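Local coordinates for protein Sam-dependent methyltransferases (Streptomyces davawensis, PDB 4D7K) that catalyses the S-adenosylmethionine-dependent double N-methylation of 8-amino-8-demethylriboflavin, the last two steps in the biosynthesis of the antibiotic roseoflavin, at residues L171-F176 with H331-V336; F179-D184 with S202-L207; D239-G244 with V267-A272; A247-G252 with L282-V287. All coordinates share one frame; numbering follows the deposited sequence.

Contact 1. Residues L171-F176 with H331-V336; sequences LTSFDF and HPAGDV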
loop_
_atom_site.group_PDB
_atom_site.type_symbol
_atom_site.label_atom_id
_atom_site.label_comp_id
_atom_site.label_asym_id
_atom_site.label_seq_id
_atom_site.Cartn_x
_atom_site.Cartn_y
_atom_site.Cartn_z
ATOM N N LEU A 171 16.434 -14.852 -18.305
ATOM C CA LEU A 171 17.718 -15.362 -18.779
ATOM C C LEU A 171 18.166 -16.638 -18.076
ATOM O O LEU A 171 19.102 -17.296 -18.526
ATOM C CB LEU A 171 18.797 -14.288 -18.629
ATOM C CG LEU A 171 18.589 -13.052 -19.501
ATOM C CD1 LEU A 171 19.717 -12.043 -19.306
ATOM C CD2 LEU A 171 18.464 -13.460 -20.962
ATOM N N THR A 172 17.502 -16.990 -16.981
ATOM C CA THR A 172 17.859 -18.198 -16.247
ATOM C C THR A 172 16.803 -19.287 -16.376
ATOM O O THR A 172 16.987 -20.391 -15.874
ATOM C CB THR A 172 18.080 -17.910 -14.750
ATOM O OG1 THR A 172 16.851 -17.464 -14.162
ATOM C CG2 THR A 172 19.157 -16.848 -14.562
ATOM N N SER A 173 15.700 -18.978 -17.049
ATOM C CA SER A 173 14.582 -19.913 -17.126
ATOM C C SER A 173 14.419 -20.509 -18.522
ATOM O O SER A 173 13.694 -21.488 -18.705
ATOM C CB SER A 173 13.286 -19.223 -16.703
ATOM O OG SER A 173 13.407 -18.677 -15.400
ATOM N N PHE A 174 15.088 -19.911 -19.503
ATOM C CA PHE A 174 15.037 -20.409 -20.872
ATOM C C PHE A 174 16.431 -20.409 -21.487
ATOM O O PHE A 174 17.277 -19.593 -21.124
ATOM C CB PHE A 174 14.079 -19.567 -21.723
ATOM C CG PHE A 174 13.848 -20.122 -23.102
ATOM C CD1 PHE A 174 13.007 -21.208 -23.296
ATOM C CD2 PHE A 174 14.473 -19.557 -24.205
ATOM C CE1 PHE A 174 12.793 -21.723 -24.561
ATOM C CE2 PHE A 174 14.265 -20.066 -25.475
ATOM C CZ PHE A 174 13.422 -21.149 -25.654
ATOM N N ASP A 175 16.668 -21.328 -22.419
ATOM C CA ASP A 175 17.982 -21.462 -23.038
ATOM C C ASP A 175 18.105 -20.620 -24.306
ATOM O O ASP A 175 18.008 -21.134 -25.421
ATOM C CB ASP A 175 18.270 -22.934 -23.351
ATOM C CG ASP A 175 19.671 -23.152 -23.893
ATOM O OD1 ASP A 175 20.563 -22.336 -23.579
ATOM O OD2 ASP A 175 19.877 -24.138 -24.633
ATOM N N PHE A 176 18.327 -19.323 -24.134
ATOM C CA PHE A 176 18.533 -18.437 -25.273
ATOM C C PHE A 176 19.839 -18.752 -25.997
ATOM O O PHE A 176 20.001 -18.415 -27.168
ATOM C CB PHE A 176 18.525 -16.979 -24.825
ATOM C CG PHE A 176 17.190 -16.504 -24.340
ATOM C CD1 PHE A 176 16.204 -16.132 -25.238
ATOM C CD2 PHE A 176 16.920 -16.424 -22.984
ATOM C CE1 PHE A 176 14.976 -15.692 -24.795
ATOM C CE2 PHE A 176 15.692 -15.984 -22.533
ATOM C CZ PHE A 176 14.718 -15.617 -23.440
ATOM N N HIS A 331 7.331 -22.131 -20.630
ATOM C CA HIS A 331 8.308 -22.237 -19.553
ATOM C C HIS A 331 8.158 -21.098 -18.558
ATOM O O HIS A 331 8.213 -19.931 -18.938
ATOM C CB HIS A 331 9.728 -22.249 -20.116
ATOM C CG HIS A 331 9.907 -23.159 -21.288
ATOM N ND1 HIS A 331 10.451 -24.423 -21.172
ATOM C CD2 HIS A 331 9.621 -22.994 -22.600
ATOM C CE1 HIS A 331 10.491 -24.993 -22.363
ATOM N NE2 HIS A 331 9.992 -24.147 -23.248
ATOM N N PRO A 332 7.968 -21.439 -17.277
ATOM C CA PRO A 332 7.854 -20.445 -16.205
ATOM C C PRO A 332 9.130 -19.616 -16.054
ATOM O O PRO A 332 10.220 -20.181 -15.966
ATOM C CB PRO A 332 7.611 -21.296 -14.952
ATOM C CG PRO A 332 7.136 -22.618 -15.464
ATOM C CD PRO A 332 7.823 -22.813 -16.774
ATOM N N ALA A 333 8.983 -18.296 -16.033
ATOM C CA ALA A 333 10.112 -17.393 -15.841
ATOM C C ALA A 333 9.895 -16.577 -14.574
ATOM O O ALA A 333 9.566 -15.393 -14.635
ATOM C CB ALA A 333 10.288 -16.480 -17.052
ATOM N N GLY A 334 10.068 -17.223 -13.425
ATOM C CA GLY A 334 9.742 -16.604 -12.155
ATOM C C GLY A 334 8.279 -16.831 -11.817
ATOM O O GLY A 334 7.647 -17.743 -12.349
ATOM N N ASP A 335 7.728 -15.988 -10.951
ATOM C CA ASP A 335 6.377 -16.206 -10.457
ATOM C C ASP A 335 5.331 -15.383 -11.195
ATOM O O ASP A 335 4.163 -15.349 -10.803
ATOM C CB ASP A 335 6.318 -15.901 -8.962
ATOM C CG ASP A 335 7.121 -16.886 -8.137
ATOM O OD1 ASP A 335 7.225 -18.064 -8.549
ATOM O OD2 ASP A 335 7.647 -16.484 -7.079
ATOM N N VAL A 336 5.742 -14.717 -12.266
ATOM C CA VAL A 336 4.806 -13.928 -13.049
ATOM C C VAL A 336 4.842 -14.312 -14.513
ATOM O O VAL A 336 3.854 -14.787 -15.075
ATOM C CB VAL A 336 5.099 -12.427 -12.944
ATOM C CG1 VAL A 336 4.107 -11.644 -13.790
ATOM C CG2 VAL A 336 5.049 -11.980 -11.499
#

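Contact 2. Residues F179-D184 with S202-L207; sequences FTRFAD and SSTGVL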
loop_
_atom_site.group_PDB
_atom_site.type_symbol
_atom_site.label_atom_id
_atom_site.label_comp_id
_atom_site.label_asym_id
_atom_site.label_seq_id
_atom_site.Cartn_x
_atom_site.Cartn_y
_atom_site.Cartn_z
ATOM N N PHE A 179 20.312 -20.174 -29.714
ATOM C CA PHE A 179 19.969 -19.395 -30.901
ATOM C C PHE A 179 21.098 -18.422 -31.219
ATOM O O PHE A 179 21.837 -18.006 -30.327
ATOM C CB PHE A 179 18.649 -18.645 -30.702
ATOM C CG PHE A 179 17.491 -19.543 -30.382
ATOM C CD1 PHE A 179 16.892 -20.304 -31.371
ATOM C CD2 PHE A 179 17.003 -19.629 -29.087
ATOM C CE1 PHE A 179 15.829 -21.135 -31.077
ATOM C CE2 PHE A 179 15.941 -20.456 -28.787
ATOM C CZ PHE A 179 15.353 -21.212 -29.784
ATOM N N THR A 180 21.233 -18.063 -32.491
ATOM C CA THR A 180 22.357 -17.239 -32.923
ATOM C C THR A 180 21.937 -15.917 -33.553
ATOM O O THR A 180 22.774 -15.048 -33.799
ATOM C CB THR A 180 23.242 -17.989 -33.932
ATOM O OG1 THR A 180 24.204 -17.081 -34.479
ATOM C CG2 THR A 180 22.397 -18.560 -35.061
ATOM N N ARG A 181 20.646 -15.765 -33.821
ATOM C CA ARG A 181 20.148 -14.521 -34.391
ATOM C C ARG A 181 18.767 -14.168 -33.844
ATOM O O ARG A 181 17.778 -14.846 -34.118
ATOM C CB ARG A 181 20.108 -14.603 -35.917
ATOM C CG ARG A 181 19.912 -13.252 -36.576
ATOM C CD ARG A 181 19.929 -13.347 -38.090
ATOM N NE ARG A 181 19.673 -12.046 -38.701
ATOM C CZ ARG A 181 19.364 -11.868 -39.981
ATOM N NH1 ARG A 181 19.270 -12.912 -40.796
ATOM N NH2 ARG A 181 19.145 -10.646 -40.445
ATOM N N PHE A 182 18.714 -13.090 -33.072
ATOM C CA PHE A 182 17.491 -12.691 -32.398
ATOM C C PHE A 182 16.776 -11.563 -33.126
ATOM O O PHE A 182 17.408 -10.672 -33.690
ATOM C CB PHE A 182 17.801 -12.272 -30.961
ATOM C CG PHE A 182 18.453 -13.349 -30.147
ATOM C CD1 PHE A 182 19.832 -13.491 -30.137
ATOM C CD2 PHE A 182 17.687 -14.225 -29.396
ATOM C CE1 PHE A 182 20.434 -14.486 -29.390
ATOM C CE2 PHE A 182 18.283 -15.223 -28.645
ATOM C CZ PHE A 182 19.660 -15.354 -28.643
ATOM N N ALA A 183 15.448 -11.609 -33.104
ATOM C CA ALA A 183 14.631 -10.565 -33.702
ATOM C C ALA A 183 13.623 -10.055 -32.684
ATOM O O ALA A 183 12.559 -10.649 -32.497
ATOM C CB ALA A 183 13.925 -11.080 -34.948
ATOM N N ASP A 184 13.966 -8.955 -32.023
ATOM C CA ASP A 184 13.104 -8.381 -31.001
ATOM C C ASP A 184 12.053 -7.473 -31.628
ATOM O O ASP A 184 12.335 -6.323 -31.962
ATOM C CB ASP A 184 13.930 -7.604 -29.974
ATOM C CG ASP A 184 13.233 -7.492 -28.627
ATOM O OD1 ASP A 184 11.984 -7.554 -28.590
ATOM O OD2 ASP A 184 13.934 -7.346 -27.603
ATOM N N SER A 202 28.411 -15.078 -28.567
ATOM C CA SER A 202 28.542 -15.190 -30.013
ATOM C C SER A 202 27.175 -15.165 -30.687
ATOM O O SER A 202 26.669 -16.202 -31.115
ATOM C CB SER A 202 29.292 -16.470 -30.384
ATOM O OG SER A 202 30.555 -16.525 -29.743
ATOM N N SER A 203 26.582 -13.978 -30.777
ATOM C CA SER A 203 25.271 -13.827 -31.398
ATOM C C SER A 203 24.989 -12.382 -31.788
ATOM O O SER A 203 25.620 -11.453 -31.283
ATOM C CB SER A 203 24.172 -14.326 -30.459
ATOM O OG SER A 203 23.975 -13.425 -29.384
ATOM N N THR A 204 24.034 -12.200 -32.693
ATOM C CA THR A 204 23.632 -10.872 -33.135
ATOM C C THR A 204 22.134 -10.690 -32.932
ATOM O O THR A 204 21.447 -11.608 -32.480
ATOM C CB THR A 204 23.982 -10.629 -34.613
ATOM O OG1 THR A 204 23.272 -11.564 -35.434
ATOM C CG2 THR A 204 25.478 -10.791 -34.839
ATOM N N GLY A 205 21.631 -9.507 -33.270
ATOM C CA GLY A 205 20.226 -9.208 -33.071
ATOM C C GLY A 205 19.658 -8.201 -34.050
ATOM O O GLY A 205 20.395 -7.471 -34.711
ATOM N N VAL A 206 18.334 -8.170 -34.146
ATOM C CA VAL A 206 17.642 -7.185 -34.963
ATOM C C VAL A 206 16.546 -6.526 -34.137
ATOM O O VAL A 206 15.618 -7.193 -33.679
ATOM C CB VAL A 206 17.023 -7.810 -36.231
ATOM C CG1 VAL A 206 16.308 -6.744 -37.046
ATOM C CG2 VAL A 206 18.091 -8.495 -37.069
ATOM N N LEU A 207 16.662 -5.218 -33.936
ATOM C CA LEU A 207 15.675 -4.472 -33.167
ATOM C C LEU A 207 14.622 -3.847 -34.075
ATOM O O LEU A 207 14.931 -2.977 -34.891
ATOM C CB LEU A 207 16.357 -3.390 -32.334
ATOM C CG LEU A 207 15.425 -2.472 -31.549
ATOM C CD1 LEU A 207 14.535 -3.304 -30.644
ATOM C CD2 LEU A 207 16.233 -1.469 -30.739
#

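Contact 3. Residues D239-G244 with V267-A272; sequences DVLPTG and VRIRQA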
loop_
_atom_site.group_PDB
_atom_site.type_symbol
_atom_site.label_atom_id
_atom_site.label_comp_id
_atom_site.label_asym_id
_atom_site.label_seq_id
_atom_site.Cartn_x
_atom_site.Cartn_y
_atom_site.Cartn_z
ATOM N N ASP A 239 6.366 -4.424 -42.430
ATOM C CA ASP A 239 7.267 -4.076 -43.523
ATOM C C ASP A 239 8.723 -4.403 -43.208
ATOM O O ASP A 239 9.429 -4.985 -44.031
ATOM C CB ASP A 239 7.138 -2.589 -43.867
ATOM C CG ASP A 239 5.776 -2.238 -44.432
ATOM O OD1 ASP A 239 5.593 -2.357 -45.662
ATOM O OD2 ASP A 239 4.889 -1.840 -43.648
ATOM N N VAL A 240 9.168 -4.030 -42.014
ATOM C CA VAL A 240 10.581 -4.134 -41.666
ATOM C C VAL A 240 10.940 -5.444 -40.964
ATOM O O VAL A 240 11.978 -5.534 -40.311
ATOM C CB VAL A 240 11.013 -2.958 -40.767
ATOM C CG1 VAL A 240 10.881 -1.642 -41.518
ATOM C CG2 VAL A 240 10.185 -2.932 -39.488
ATOM N N LEU A 241 10.089 -6.457 -41.100
ATOM C CA LEU A 241 10.378 -7.765 -40.513
ATOM C C LEU A 241 11.599 -8.401 -41.165
ATOM O O LEU A 241 11.611 -8.634 -42.371
ATOM C CB LEU A 241 9.178 -8.704 -40.645
ATOM C CG LEU A 241 8.069 -8.598 -39.600
ATOM C CD1 LEU A 241 7.009 -9.660 -39.848
ATOM C CD2 LEU A 241 8.637 -8.726 -38.202
ATOM N N PRO A 242 12.636 -8.682 -40.364
ATOM C CA PRO A 242 13.844 -9.324 -40.887
ATOM C C PRO A 242 13.606 -10.793 -41.219
ATOM O O PRO A 242 12.744 -11.433 -40.613
ATOM C CB PRO A 242 14.844 -9.173 -39.739
ATOM C CG PRO A 242 13.992 -9.115 -38.519
ATOM C CD PRO A 242 12.743 -8.386 -38.925
ATOM N N THR A 243 14.367 -11.315 -42.172
ATOM C CA THR A 243 14.220 -12.698 -42.610
ATOM C C THR A 243 15.494 -13.498 -42.337
ATOM O O THR A 243 16.602 -13.014 -42.565
ATOM C CB THR A 243 13.876 -12.770 -44.117
ATOM O OG1 THR A 243 12.667 -12.042 -44.364
ATOM C CG2 THR A 243 13.696 -14.212 -44.574
ATOM N N GLY A 244 15.331 -14.721 -41.840
ATOM C CA GLY A 244 16.463 -15.598 -41.610
ATOM C C GLY A 244 16.886 -15.681 -40.157
ATOM O O GLY A 244 17.918 -16.270 -39.835
ATOM N N VAL A 267 1.256 -14.425 -38.735
ATOM C CA VAL A 267 1.414 -15.039 -40.052
ATOM C C VAL A 267 2.640 -14.471 -40.769
ATOM O O VAL A 267 3.387 -15.202 -41.423
ATOM C CB VAL A 267 0.152 -14.836 -40.933
ATOM C CG1 VAL A 267 0.423 -15.224 -42.376
ATOM C CG2 VAL A 267 -1.015 -15.644 -40.389
ATOM N N ARG A 268 2.846 -13.165 -40.631
ATOM C CA ARG A 268 3.999 -12.495 -41.226
ATOM C C ARG A 268 5.311 -12.969 -40.606
ATOM O O ARG A 268 6.316 -13.120 -41.300
ATOM C CB ARG A 268 3.866 -10.979 -41.079
ATOM C CG ARG A 268 2.979 -10.334 -42.128
ATOM C CD ARG A 268 3.652 -10.322 -43.495
ATOM N NE ARG A 268 4.869 -9.513 -43.500
ATOM C CZ ARG A 268 6.103 -10.010 -43.487
ATOM N NH1 ARG A 268 6.293 -11.323 -43.477
ATOM N NH2 ARG A 268 7.148 -9.192 -43.489
ATOM N N ILE A 269 5.301 -13.196 -39.298
ATOM C CA ILE A 269 6.468 -13.752 -38.625
ATOM C C ILE A 269 6.712 -15.171 -39.124
ATOM O O ILE A 269 7.846 -15.555 -39.410
ATOM C CB ILE A 269 6.295 -13.757 -37.095
ATOM C CG1 ILE A 269 6.186 -12.323 -36.571
ATOM C CG2 ILE A 269 7.458 -14.482 -36.420
ATOM C CD1 ILE A 269 5.884 -12.236 -35.091
ATOM N N ARG A 270 5.630 -15.932 -39.256
ATOM C CA ARG A 270 5.702 -17.331 -39.662
ATOM C C ARG A 270 6.420 -17.540 -40.995
ATOM O O ARG A 270 7.191 -18.489 -41.149
ATOM C CB ARG A 270 4.294 -17.924 -39.740
ATOM C CG ARG A 270 4.253 -19.364 -40.219
ATOM C CD ARG A 270 5.022 -20.295 -39.290
ATOM N NE ARG A 270 5.080 -21.648 -39.832
ATOM C CZ ARG A 270 6.056 -22.098 -40.615
ATOM N NH1 ARG A 270 7.069 -21.304 -40.939
ATOM N NH2 ARG A 270 6.023 -23.343 -41.069
ATOM N N GLN A 271 6.174 -16.656 -41.955
ATOM C CA GLN A 271 6.780 -16.807 -43.273
ATOM C C GLN A 271 8.177 -16.190 -43.333
ATOM O O GLN A 271 8.887 -16.349 -44.325
ATOM C CB GLN A 271 5.878 -16.196 -44.353
ATOM C CG GLN A 271 5.508 -14.738 -44.134
ATOM C CD GLN A 271 4.523 -14.229 -45.173
ATOM O OE1 GLN A 271 4.226 -13.035 -45.232
ATOM N NE2 GLN A 271 4.008 -15.137 -45.997
ATOM N N ALA A 272 8.570 -15.498 -42.269
ATOM C CA ALA A 272 9.906 -14.911 -42.183
ATOM C C ALA A 272 10.896 -15.881 -41.538
ATOM O O ALA A 272 12.110 -15.685 -41.608
ATOM C CB ALA A 272 9.861 -13.602 -41.404
#

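Contact 4. Residues A247-G252 with L282-V287; sequences AYVLRG and LILDSV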
loop_
_atom_site.group_PDB
_atom_site.type_symbol
_atom_site.label_atom_id
_atom_site.label_comp_id
_atom_site.label_asym_id
_atom_site.label_seq_id
_atom_site.Cartn_x
_atom_site.Cartn_y
_atom_site.Cartn_z
ATOM N N ALA A 247 15.314 -16.938 -34.036
ATOM C CA ALA A 247 14.576 -16.636 -32.816
ATOM C C ALA A 247 13.843 -15.305 -32.943
ATOM O O ALA A 247 14.465 -14.264 -33.137
ATOM C CB ALA A 247 15.510 -16.618 -31.613
ATOM N N TYR A 248 12.519 -15.353 -32.846
ATOM C CA TYR A 248 11.693 -14.153 -32.881
ATOM C C TYR A 248 11.041 -13.930 -31.526
ATOM O O TYR A 248 10.458 -14.850 -30.951
ATOM C CB TYR A 248 10.627 -14.257 -33.972
ATOM C CG TYR A 248 11.186 -14.188 -35.369
ATOM C CD1 TYR A 248 11.799 -15.291 -35.946
ATOM C CD2 TYR A 248 11.098 -13.020 -36.117
ATOM C CE1 TYR A 248 12.316 -15.230 -37.224
ATOM C CE2 TYR A 248 11.611 -12.952 -37.401
ATOM C CZ TYR A 248 12.218 -14.062 -37.948
ATOM O OH TYR A 248 12.730 -14.006 -39.224
ATOM N N VAL A 249 11.142 -12.707 -31.015
ATOM C CA VAL A 249 10.673 -12.402 -29.669
ATOM C C VAL A 249 9.565 -11.348 -29.665
ATOM O O VAL A 249 9.727 -10.262 -30.217
ATOM C CB VAL A 249 11.832 -11.920 -28.777
ATOM C CG1 VAL A 249 11.340 -11.645 -27.367
ATOM C CG2 VAL A 249 12.966 -12.948 -28.772
ATOM N N LEU A 250 8.438 -11.690 -29.044
ATOM C CA LEU A 250 7.312 -10.771 -28.883
ATOM C C LEU A 250 7.062 -10.487 -27.408
ATOM O O LEU A 250 6.463 -11.304 -26.711
ATOM C CB LEU A 250 6.046 -11.348 -29.521
ATOM C CG LEU A 250 5.905 -11.232 -31.033
ATOM C CD1 LEU A 250 4.739 -12.077 -31.510
ATOM C CD2 LEU A 250 5.708 -9.778 -31.421
ATOM N N ARG A 251 7.514 -9.333 -26.935
ATOM C CA ARG A 251 7.429 -9.023 -25.511
ATOM C C ARG A 251 6.437 -7.900 -25.216
ATOM O O ARG A 251 6.719 -6.726 -25.450
ATOM C CB ARG A 251 8.815 -8.665 -24.963
ATOM C CG ARG A 251 9.599 -7.658 -25.800
ATOM C CD ARG A 251 11.003 -7.458 -25.248
ATOM N NE ARG A 251 11.467 -6.080 -25.391
ATOM C CZ ARG A 251 11.329 -5.146 -24.454
ATOM N NH1 ARG A 251 10.735 -5.439 -23.303
ATOM N NH2 ARG A 251 11.784 -3.917 -24.665
ATOM N N GLY A 252 5.272 -8.279 -24.698
ATOM C CA GLY A 252 4.242 -7.322 -24.335
ATOM C C GLY A 252 3.737 -6.532 -25.525
ATOM O O GLY A 252 3.717 -5.301 -25.506
ATOM N N LEU A 282 9.387 -16.889 -29.717
ATOM C CA LEU A 282 9.289 -16.876 -28.261
ATOM C C LEU A 282 8.413 -15.721 -27.793
ATOM O O LEU A 282 8.766 -14.557 -27.972
ATOM C CB LEU A 282 10.678 -16.773 -27.624
ATOM C CG LEU A 282 11.763 -17.699 -28.181
ATOM C CD1 LEU A 282 13.092 -17.417 -27.506
ATOM C CD2 LEU A 282 11.376 -19.172 -28.028
ATOM N N ILE A 283 7.267 -16.042 -27.203
ATOM C CA ILE A 283 6.373 -15.004 -26.711
ATOM C C ILE A 283 6.494 -14.866 -25.198
ATOM O O ILE A 283 6.235 -15.803 -24.447
ATOM C CB ILE A 283 4.908 -15.283 -27.090
ATOM C CG1 ILE A 283 4.778 -15.453 -28.605
ATOM C CG2 ILE A 283 4.014 -14.146 -26.617
ATOM C CD1 ILE A 283 3.356 -15.656 -29.081
ATOM N N LEU A 284 6.904 -13.683 -24.764
ATOM C CA LEU A 284 7.108 -13.414 -23.350
ATOM C C LEU A 284 5.881 -12.704 -22.788
ATOM O O LEU A 284 5.537 -11.606 -23.218
ATOM C CB LEU A 284 8.375 -12.577 -23.138
ATOM C CG LEU A 284 9.740 -13.285 -23.138
ATOM C CD1 LEU A 284 9.982 -14.097 -24.399
ATOM C CD2 LEU A 284 10.858 -12.274 -22.952
ATOM N N ASP A 285 5.216 -13.344 -21.833
ATOM C CA ASP A 285 3.976 -12.807 -21.291
ATOM C C ASP A 285 3.602 -13.509 -19.993
ATOM O O ASP A 285 4.245 -14.479 -19.591
ATOM C CB ASP A 285 2.841 -12.952 -22.313
ATOM C CG ASP A 285 1.717 -11.948 -22.100
ATOM O OD1 ASP A 285 1.709 -11.257 -21.059
ATOM O OD2 ASP A 285 0.832 -11.854 -22.977
ATOM N N SER A 286 2.568 -13.000 -19.334
ATOM C CA SER A 286 1.948 -13.704 -18.223
ATOM C C SER A 286 0.788 -14.528 -18.772
ATOM O O SER A 286 -0.055 -14.011 -19.505
ATOM C CB SER A 286 1.465 -12.726 -17.153
ATOM O OG SER A 286 0.883 -13.413 -16.060
ATOM N N VAL A 287 0.751 -15.809 -18.431
ATOM C CA VAL A 287 -0.259 -16.702 -18.985
ATOM C C VAL A 287 -1.295 -17.084 -17.935
ATOM O O VAL A 287 -0.972 -17.713 -16.924
ATOM C CB VAL A 287 0.387 -17.973 -19.570
ATOM C CG1 VAL A 287 -0.674 -18.924 -20.102
ATOM C CG2 VAL A 287 1.370 -17.599 -20.666
#

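Contact 1. Residues L171-F176 with H331-V336
Phe174 and His331 form an edge-to-face aromatic pair on the surface of the Rossmann-like methyltransferase domain, where the loop after helix 167-171 meets the end of strand 325-333, an outermost strand of the mixed sheet. The rim of the phenyl ring is turned to one face of the imidazole, with centroids 5.3 Å apart and planes inclined at 63°. Phe174 CD1 sits over that face, offset from its middle, 3.9 Å from His331 CD2, while the neighbouring Phe174 CE1 lies at the NE2 side of the imidazole. Phe174 reaches this place because its CG stands opposite its own backbone N (chi1 -173°), which swings the ring out beside the strand. The imidazole is itself held by a hydrogen bond from NE2 to Glu341 OE1 on strand 337-344, whose Val339 also touches the phenyl ring. Phe174 has a second aromatic partner within its loop: CD2 stands over the centre of the Phe176 ring. Beside the rings the contact is a small van der Waals one. Ser173 lies along the backbone of Pro332 and Ala333, and its OG, hydrogen-bonded to Asp169 O, comes no closer to the strand than 3.6 Å from Ala333 CA. The two CB atoms of Ser173 and Ala333 are 4.1 Å apart, and Ser173 CB rests 3.3 Å from Pro332 O.

Contact 2. Residues F179-D184 with S202-L207
Phe182 and Gly205 face each other in the parallel pairing of strands 181-184 and 204-207, whose axes come within 4.6 Å at 17°. The tight part is the buried end. Phe182 O receives Val206 N at 2.7 Å and touches Gly205 CA in a CA-H...O contact; Val206 O accepts Asp184 N at 2.9 Å. Phe182 N gives to Thr204 O at 3.2 Å. The Phe182 ring presents its edge to the other strand, with Ser203 CB near its plane and CD1 3.4 Å from the same Thr204 O. A chi1 of -59° sets CG opposite the carbonyl carbon and lays the ring toward Ser203, whose OG is bonded to Val200 O; Leu193 and Val196 pack on the phenyl ring. The other end is slacker and more exposed: Thr204 N reaches Thr180 O in a weak bond of 3.3 Å. On the face shared with Ala183 and Val206, the extended Arg181 chain passes Thr204, CG 3.9 Å from OG1, and brings NH2 beside Val206 CG2, while NH1 bonds weakly to Thr243 O. Backbone amides and carbonyls thus carry the polar pairing of this beta-alpha-beta unit's two strands, which helix 191-199 connects; side chains add mainly van der Waals contact.

Contact 3. Residues D239-G244 with V267-A272
The guanidinium of Arg268 has Leu241 CD1 over one face, 3.6 Å above the plane and displaced toward the rim, while Gln271 CG lies in plane at its edge. Leu241 and Arg268 run past one another in opposite directions, so the leucine touches both ends of the arginine: CD1 is 3.6 Å from Arg268 CB, and Leu241 CB is 3.5 Å from NH2. This doubling back depends on bends at chi2 (-72°) and chi3 (-63°), which fold the arginine along its own helix. NH1 then reaches Gln271 OE1 in a weak hydrogen bond of 3.2 Å. Leu241 CD1 also meets Ile269 CG1 at 4.3 Å, carrying the apolar contact inward to where Ile269 packs on Tyr248 and Leu250 of strand 247-251.

Farther along the loop, Pro242 to Gly244 meet Ala272, at the end of the helix. Ala272 CB rests against Pro242 O, and its carbonyl receives Gly244 N in a weak bond of 3.4 Å that is nevertheless fairly straight, with 167° at the hydrogen. Thr243 presents CG2 rather than its hydroxyl to the same Ala272 O, at 3.7 Å. Pro242 turns away from the helix toward Val206 and Ala183 of the sheet, and Tyr248 OH, hydrogen-bonded to Pro242 O and probably also to Ala272 O, bridges the two sides of the contact.

The arrangement belongs to the alpha/beta Rossmann-like fold of class I methyltransferases: the connection leading from strand 230-234 into strand 247-251 packs against the C-terminal end of the crossover helix 259-270.

Contact 4. Residues A247-G252 with L282-V287
Tyr248 O accepts Leu282 N at 2.6 Å, the shortest of three backbone hydrogen bonds joining strands 247-251 and 282-285, with the donor almost in line with the carbonyl. Leu250 follows with both its groups: its N gives to Leu282 O at 3.1 Å, and its O takes Leu284 N, which comes from above the carbonyl plane, 37° out of it. Val249 CA adds a CA-H...O contact to Leu282 O. This alternation is that of parallel strands, here inclined at 20°.

Side chains continue the pairing on each surface of the sheet. On one, Val249 CG1 meets Leu284 CD1 at 4.1 Å; CG1 lies opposite the backbone N (chi1 -178°), which also brings it near Leu282 O. Phe192 of helix 191-199 packs on Val249, Arg251 and Leu284, and Arg251 turns its guanidinium away from strand 282-285, hydrogen-bonding Gly187 O through NH2. On the other surface Leu250 CB faces Ile283 CG1 at 4.4 Å, and Ile283 CG2 lies 3.8 Å from Leu250 O. Strand 247-251, helix 259-270 and strand 280-285 make up a beta-alpha-beta crossover unit at the middle of the Rossmann-like sheet that characterises class I methyltransferases.

Overall arrangement
Contacts 2, 3 and 4 are nested within the loop closed by contact 1. Contact 2 closes before contact 3 opens, whereas the segments of contacts 3 and 4 alternate. Contacts 1, 2 and 4 reach the same seven-stranded mixed sheet: strands 181-185 and 247-251 are neighbours, joining contacts 2 and 4, whose centres lie 15 Å apart. Contact 1 lies nearest contact 4, at 11 Å between centres, with Leu282 on Phe174 and Phe176. Contact 3 joins the loop before strand 247-251 to helix 259-270 and is tied to the sheet through Tyr248. Together they sample the sheet from strand 204-209 to outermost strand 325-333; contacts 2 to 4 lie near the predicted S-adenosylmethionine site, contact 1 away from it.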